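Local atomic coordinates of MYB21 (Trichomonas vaginalis, PDB entry 3OSG), a protein that binds the MRE-1 promoter DNA of the ap65-1 gene through its Myb R2R3 domain and probably acts as a transcription factor in the nucleus. Residues N54-W65 against F91-R102. Residues are numbered along the deposited sequence; the frame is centred on the assembly and turned at random.
With nucleotides of chain B; nucleotides of chain C.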
loop_
_atom_site.group_PDB
_atom_site.type_symbol
_atom_site.label_atom_id
_atom_site.label_comp_id
_atom_site.label_asym_id
_atom_site.label_seq_id
_atom_site.Cartn_x
_atom_site.Cartn_y
_atom_site.Cartn_z
ATOM N N ASN A 54 -1.222 1.620 -3.468
ATOM C CA ASN A 54 -1.073 1.598 -2.012
ATOM C C ASN A 54 -0.119 2.642 -1.457
ATOM O O ASN A 54 -0.100 2.885 -0.250
ATOM C CB ASN A 54 -0.607 0.217 -1.541
ATOM C CG ASN A 54 -1.578 -0.875 -1.907
ATOM O OD1 ASN A 54 -2.729 -0.876 -1.468
ATOM N ND2 ASN A 54 -1.126 -1.814 -2.729
ATOM N N TYR A 55 0.693 3.258 -2.306
ATOM C CA TYR A 55 1.690 4.198 -1.781
ATOM C C TYR A 55 1.814 5.558 -2.480
ATOM O O TYR A 55 2.082 6.560 -1.817
ATOM C CB TYR A 55 3.059 3.514 -1.632
ATOM C CG TYR A 55 2.979 2.388 -0.626
ATOM C CD1 TYR A 55 3.088 2.642 0.735
ATOM C CD2 TYR A 55 2.732 1.084 -1.038
ATOM C CE1 TYR A 55 2.976 1.634 1.654
ATOM C CE2 TYR A 55 2.629 0.060 -0.132
ATOM C CZ TYR A 55 2.745 0.339 1.218
ATOM O OH TYR A 55 2.623 -0.667 2.134
ATOM N N LEU A 56 1.612 5.609 -3.796
ATOM C CA LEU A 56 1.903 6.840 -4.535
ATOM C C LEU A 56 0.679 7.663 -4.894
ATOM O O LEU A 56 0.766 8.883 -4.988
ATOM C CB LEU A 56 2.730 6.545 -5.786
ATOM C CG LEU A 56 4.026 5.801 -5.472
ATOM C CD1 LEU A 56 4.820 5.502 -6.744
ATOM C CD2 LEU A 56 4.864 6.592 -4.472
ATOM N N ALA A 57 -0.453 6.997 -5.089
ATOM C CA ALA A 57 -1.685 7.665 -5.484
ATOM C C ALA A 57 -2.015 8.836 -4.567
ATOM O O ALA A 57 -1.879 8.738 -3.345
ATOM C CB ALA A 57 -2.827 6.686 -5.510
ATOM N N PRO A 58 -2.478 9.948 -5.157
ATOM C CA PRO A 58 -2.639 11.190 -4.397
ATOM C C PRO A 58 -3.655 11.057 -3.262
ATOM O O PRO A 58 -3.673 11.908 -2.376
ATOM C CB PRO A 58 -3.125 12.194 -5.455
ATOM C CG PRO A 58 -3.738 11.358 -6.537
ATOM C CD PRO A 58 -2.965 10.067 -6.544
ATOM N N SER A 59 -4.464 10.002 -3.282
ATOM C CA SER A 59 -5.510 9.825 -2.279
ATOM C C SER A 59 -5.048 9.006 -1.074
ATOM O O SER A 59 -5.838 8.713 -0.180
ATOM C CB SER A 59 -6.751 9.177 -2.905
ATOM O OG SER A 59 -6.474 7.869 -3.389
ATOM N N ILE A 60 -3.770 8.644 -1.054
ATOM C CA ILE A 60 -3.221 7.824 0.021
ATOM C C ILE A 60 -2.684 8.700 1.145
ATOM O O ILE A 60 -1.916 9.632 0.908
ATOM C CB ILE A 60 -2.075 6.913 -0.498
ATOM C CG1 ILE A 60 -2.620 5.843 -1.450
ATOM C CG2 ILE A 60 -1.317 6.267 0.661
ATOM C CD1 ILE A 60 -3.571 4.873 -0.789
ATOM N N SER A 61 -3.070 8.393 2.376
ATOM C CA SER A 61 -2.580 9.164 3.516
ATOM C C SER A 61 -1.148 8.810 3.910
ATOM O O SER A 61 -0.786 7.643 3.986
ATOM C CB SER A 61 -3.505 8.996 4.721
ATOM O OG SER A 61 -2.987 9.681 5.849
ATOM N N HIS A 62 -0.325 9.812 4.180
ATOM C CA HIS A 62 1.009 9.515 4.680
ATOM C C HIS A 62 1.228 10.001 6.108
ATOM O O HIS A 62 2.356 10.115 6.578
ATOM C CB HIS A 62 2.077 10.004 3.704
ATOM C CG HIS A 62 2.019 9.304 2.381
ATOM N ND1 HIS A 62 1.545 9.909 1.236
ATOM C CD2 HIS A 62 2.316 8.028 2.035
ATOM C CE1 HIS A 62 1.582 9.047 0.237
ATOM N NE2 HIS A 62 2.046 7.895 0.694
ATOM N N THR A 63 0.127 10.261 6.797
ATOM C CA THR A 63 0.175 10.634 8.201
ATOM C C THR A 63 0.076 9.387 9.078
ATOM O O THR A 63 -0.571 8.410 8.707
ATOM C CB THR A 63 -0.960 11.594 8.538
ATOM O OG1 THR A 63 -2.216 10.921 8.385
ATOM C CG2 THR A 63 -0.921 12.784 7.600
ATOM N N PRO A 64 0.735 9.408 10.241
ATOM C CA PRO A 64 0.700 8.256 11.143
ATOM C C PRO A 64 -0.729 7.926 11.532
ATOM O O PRO A 64 -1.591 8.802 11.470
ATOM C CB PRO A 64 1.478 8.751 12.369
ATOM C CG PRO A 64 2.407 9.791 11.819
ATOM C CD PRO A 64 1.620 10.477 10.734
ATOM N N TRP A 65 -0.964 6.671 11.903
ATOM C CA TRP A 65 -2.246 6.218 12.414
ATOM C C TRP A 65 -2.546 6.904 13.732
ATOM O O TRP A 65 -1.701 6.947 14.626
ATOM C CB TRP A 65 -2.231 4.701 12.619
ATOM C CG TRP A 65 -2.524 3.954 11.363
ATOM C CD1 TRP A 65 -1.716 3.841 10.276
ATOM C CD2 TRP A 65 -3.718 3.224 11.055
ATOM N NE1 TRP A 65 -2.331 3.088 9.304
ATOM C CE2 TRP A 65 -3.562 2.697 9.758
ATOM C CE3 TRP A 65 -4.904 2.969 11.746
ATOM C CZ2 TRP A 65 -4.539 1.928 9.145
ATOM C CZ3 TRP A 65 -5.871 2.205 11.136
ATOM C CH2 TRP A 65 -5.681 1.688 9.850
ATOM N N PHE A 91 -11.825 3.925 6.035
ATOM C CA PHE A 91 -10.592 4.642 6.348
ATOM C C PHE A 91 -10.082 5.422 5.145
ATOM O O PHE A 91 -9.284 4.922 4.353
ATOM C CB PHE A 91 -9.515 3.678 6.857
ATOM C CG PHE A 91 -9.881 2.981 8.145
ATOM C CD1 PHE A 91 -9.419 3.456 9.360
ATOM C CD2 PHE A 91 -10.686 1.859 8.138
ATOM C CE1 PHE A 91 -9.749 2.819 10.539
ATOM C CE2 PHE A 91 -11.024 1.214 9.315
ATOM C CZ PHE A 91 -10.554 1.696 10.519
ATOM N N PRO A 92 -10.554 6.660 4.995
ATOM C CA PRO A 92 -10.091 7.501 3.894
ATOM C C PRO A 92 -8.574 7.636 3.895
ATOM O O PRO A 92 -7.994 8.111 4.869
ATOM C CB PRO A 92 -10.743 8.859 4.193
ATOM C CG PRO A 92 -11.209 8.777 5.603
ATOM C CD PRO A 92 -11.538 7.348 5.838
ATOM N N GLY A 93 -7.938 7.221 2.807
ATOM C CA GLY A 93 -6.508 7.391 2.679
ATOM C C GLY A 93 -5.724 6.146 3.049
ATOM O O GLY A 93 -4.500 6.153 2.972
ATOM N N ARG A 94 -6.428 5.085 3.444
ATOM C CA ARG A 94 -5.794 3.817 3.796
ATOM C C ARG A 94 -6.392 2.724 2.937
ATOM O O ARG A 94 -7.572 2.769 2.620
ATOM C CB ARG A 94 -6.056 3.473 5.265
ATOM C CG ARG A 94 -6.385 4.672 6.135
ATOM C CD ARG A 94 -5.380 4.871 7.255
ATOM N NE ARG A 94 -4.074 5.312 6.774
ATOM C CZ ARG A 94 -3.248 6.109 7.454
ATOM N NH1 ARG A 94 -3.580 6.575 8.653
ATOM N NH2 ARG A 94 -2.078 6.439 6.936
ATOM N N THR A 95 -5.597 1.721 2.582
ATOM C CA THR A 95 -6.104 0.620 1.765
ATOM C C THR A 95 -6.056 -0.645 2.581
ATOM O O THR A 95 -5.545 -0.641 3.691
ATOM C CB THR A 95 -5.235 0.404 0.521
ATOM O OG1 THR A 95 -3.986 -0.181 0.912
ATOM C CG2 THR A 95 -4.971 1.730 -0.169
ATOM N N ASP A 96 -6.564 -1.733 2.025
ATOM C CA ASP A 96 -6.570 -3.000 2.729
ATOM C C ASP A 96 -5.166 -3.432 3.161
ATOM O O ASP A 96 -5.011 -4.081 4.181
ATOM C CB ASP A 96 -7.239 -4.088 1.887
ATOM C CG ASP A 96 -6.522 -4.337 0.574
ATOM O OD1 ASP A 96 -6.569 -5.476 0.071
ATOM O OD2 ASP A 96 -5.913 -3.394 0.037
ATOM N N ILE A 97 -4.156 -3.069 2.377
ATOM C CA ILE A 97 -2.772 -3.392 2.708
ATOM C C ILE A 97 -2.428 -2.752 4.050
ATOM O O ILE A 97 -1.916 -3.415 4.946
ATOM C CB ILE A 97 -1.778 -2.837 1.651
ATOM C CG1 ILE A 97 -1.831 -3.654 0.355
ATOM C CG2 ILE A 97 -0.364 -2.744 2.231
ATOM C CD1 ILE A 97 -1.717 -5.142 0.536
ATOM N N HIS A 98 -2.727 -1.462 4.178
ATOM C CA HIS A 98 -2.438 -0.737 5.410
ATOM C C HIS A 98 -3.254 -1.272 6.584
ATOM O O HIS A 98 -2.731 -1.437 7.694
ATOM C CB HIS A 98 -2.661 0.777 5.248
ATOM C CG HIS A 98 -2.047 1.357 4.008
ATOM N ND1 HIS A 98 -0.723 1.173 3.670
ATOM C CD2 HIS A 98 -2.581 2.118 3.023
ATOM C CE1 HIS A 98 -0.467 1.791 2.530
ATOM N NE2 HIS A 98 -1.579 2.370 2.115
ATOM N N ILE A 99 -4.529 -1.542 6.348
ATOM C CA ILE A 99 -5.390 -2.054 7.410
ATOM C C ILE A 99 -4.888 -3.384 7.969
ATOM O O ILE A 99 -4.822 -3.563 9.192
ATOM C CB ILE A 99 -6.879 -2.193 6.954
ATOM C CG1 ILE A 99 -7.674 -0.928 7.282
ATOM C CG2 ILE A 99 -7.548 -3.365 7.657
ATOM C CD1 ILE A 99 -7.298 0.304 6.499
ATOM N N LYS A 100 -4.527 -4.323 7.098
ATOM C CA LYS A 100 -4.066 -5.618 7.600
ATOM C C LYS A 100 -2.672 -5.562 8.276
ATOM O O LYS A 100 -2.430 -6.276 9.244
ATOM C CB LYS A 100 -4.219 -6.760 6.575
ATOM C CG LYS A 100 -3.289 -6.766 5.366
ATOM C CD LYS A 100 -3.642 -7.941 4.443
ATOM C CE LYS A 100 -2.788 -7.931 3.180
ATOM N NZ LYS A 100 -1.353 -8.207 3.507
ATOM N N ASN A 101 -1.781 -4.686 7.812
ATOM C CA ASN A 101 -0.534 -4.450 8.553
ATOM C C ASN A 101 -0.805 -3.878 9.953
ATOM O O ASN A 101 -0.179 -4.274 10.943
ATOM C CB ASN A 101 0.406 -3.499 7.785
ATOM C CG ASN A 101 1.168 -4.204 6.662
ATOM O OD1 ASN A 101 1.424 -5.410 6.717
ATOM N ND2 ASN A 101 1.541 -3.447 5.650
ATOM N N ARG A 102 -1.737 -2.938 10.025
ATOM C CA ARG A 102 -2.035 -2.266 11.281
ATOM C C ARG A 102 -2.683 -3.197 12.290
ATOM O O ARG A 102 -2.524 -2.999 13.493
ATOM C CB ARG A 102 -2.929 -1.055 11.053
ATOM C CG ARG A 102 -3.052 -0.173 12.264
ATOM C CD ARG A 102 -1.730 0.468 12.613
ATOM N NE ARG A 102 -1.868 1.252 13.834
ATOM C CZ ARG A 102 -0.864 1.838 14.476
ATOM N NH1 ARG A 102 0.377 1.730 14.029
ATOM N NH2 ARG A 102 -1.107 2.526 15.580
ATOM P P DA B 5 4.667 0.413 4.771
ATOM O OP1 DA B 5 5.032 1.786 5.123
ATOM O OP2 DA B 5 3.249 0.020 4.621
ATOM O "O5'" DA B 5 5.435 0.049 3.416
ATOM C "C5'" DA B 5 6.836 0.231 3.382
ATOM C "C4'" DA B 5 7.449 -0.692 2.358
ATOM O "O4'" DA B 5 7.362 -2.057 2.842
ATOM C "C3'" DA B 5 6.751 -0.701 0.996
ATOM O "O3'" DA B 5 7.733 -0.952 0.004
ATOM C "C2'" DA B 5 5.786 -1.874 1.103
ATOM C "C1'" DA B 5 6.562 -2.843 1.983
ATOM N N9 DA B 5 5.711 -3.646 2.860
ATOM C C8 DA B 5 4.593 -3.224 3.522
ATOM N N7 DA B 5 4.015 -4.154 4.250
ATOM C C5 DA B 5 4.822 -5.254 4.080
ATOM C C6 DA B 5 4.758 -6.556 4.610
ATOM N N6 DA B 5 3.792 -6.947 5.449
ATOM N N1 DA B 5 5.716 -7.427 4.257
ATOM C C2 DA B 5 6.687 -7.015 3.432
ATOM N N3 DA B 5 6.844 -5.808 2.866
ATOM C C4 DA B 5 5.875 -4.963 3.228
ATOM P P DG C 6 -5.933 -13.030 5.708
ATOM O OP1 DG C 6 -6.871 -13.793 6.555
ATOM O OP2 DG C 6 -5.480 -11.709 6.157
ATOM O "O5'" DG C 6 -4.713 -13.974 5.404
ATOM C "C5'" DG C 6 -4.975 -15.268 4.880
ATOM C "C4'" DG C 6 -3.706 -15.949 4.400
ATOM O "O4'" DG C 6 -3.016 -15.180 3.371
ATOM C "C3'" DG C 6 -2.688 -16.203 5.499
ATOM O "O3'" DG C 6 -2.167 -17.513 5.226
ATOM C "C2'" DG C 6 -1.682 -15.066 5.297
ATOM C "C1'" DG C 6 -1.697 -14.860 3.780
ATOM N N9 DG C 6 -1.504 -13.480 3.332
ATOM C C8 DG C 6 -2.231 -12.408 3.753
ATOM N N7 DG C 6 -1.897 -11.288 3.180
ATOM C C5 DG C 6 -0.875 -11.634 2.311
ATOM C C6 DG C 6 -0.122 -10.808 1.429
ATOM O O6 DG C 6 -0.260 -9.580 1.248
ATOM N N1 DG C 6 0.829 -11.551 0.720
ATOM C C2 DG C 6 0.991 -12.920 0.875
ATOM N N2 DG C 6 1.927 -13.521 0.134
ATOM N N3 DG C 6 0.288 -13.686 1.701
ATOM C C4 DG C 6 -0.631 -12.987 2.386
ATOM P P DT B 6 7.412 -1.185 -1.543
ATOM O OP1 DT B 6 8.623 -0.635 -2.196
ATOM O OP2 DT B 6 6.060 -0.699 -1.898
ATOM O "O5'" DT B 6 7.382 -2.773 -1.730
ATOM C "C5'" DT B 6 8.569 -3.533 -1.493
ATOM C "C4'" DT B 6 8.274 -5.027 -1.512
ATOM O "O4'" DT B 6 7.223 -5.316 -0.581
ATOM C "C3'" DT B 6 7.791 -5.652 -2.819
ATOM O "O3'" DT B 6 8.795 -6.590 -3.162
ATOM C "C2'" DT B 6 6.446 -6.338 -2.493
ATOM C "C1'" DT B 6 6.580 -6.507 -0.987
ATOM N N1 DT B 6 5.335 -6.532 -0.178
ATOM C C2 DT B 6 5.007 -7.670 0.513
ATOM O O2 DT B 6 5.669 -8.680 0.453
ATOM N N3 DT B 6 3.864 -7.596 1.263
ATOM C C4 DT B 6 3.031 -6.514 1.382
ATOM O O4 DT B 6 2.036 -6.565 2.078
ATOM C C5 DT B 6 3.411 -5.333 0.631
ATOM C C7 DT B 6 2.567 -4.082 0.681
ATOM C C6 DT B 6 4.537 -5.400 -0.105
HETATM O O HOH W 1 -4.852 -2.334 -2.125
HETATM O O HOH W 2 -1.958 4.934 4.229
#
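W65 is sandwiched between two arginines of F91-R102. R94 lays its guanidinium flat on one face, planes 3° apart and CZ 4.0 Å from the centroid of the five-membered ring, a cation-pi stack. Over the other face R102 CG sits 3.6 Å from the centroid of the six-membered ring, a CH-pi contact; with chi1 at -169° CG stands anti to the backbone N, and a bend at chi2 runs the chain along the indole. I99 CD1 meets the ring edge, and F91 lies obliquely against its far end. Both arginines have acidic partners on helix 67-80, R94 with E69 and R102 with D70. The R94 guanidinium is further held in its own plane by T63 O, which accepts from NH2 at 3.0 Å, while S61 covers its second face.

This is the junction within a Myb R2R3 domain: the end of helix 45-56 and the linker after it pack on the start of helix 96-109, which carries the base-contacting residues K100 and N101. N101 pairs with the adenine of DA5 of chain B through both amide atoms. Y55 OH donates to OP2 of the same nucleotide at 2.7 Å, and H98 turns its edge to the face of Y55, planes at 85°.

Contact thins toward the type I turn A57-I60, whose P58 and S59 are exposed. Beyond it S61 N donates to G93 O at 2.7 Å, G93 CA approaches S59 O, and I60 CD1 packs tightly on T95 CG2 at 3.5 Å. Water 2 bridges S61 O, G93 O and R94 NH2. At the start of helix 96-109 T95, the N-cap residue, donates from OG1 to N54 OD1 at 2.8 Å, and water 1 links that same oxygen to D96 OD2.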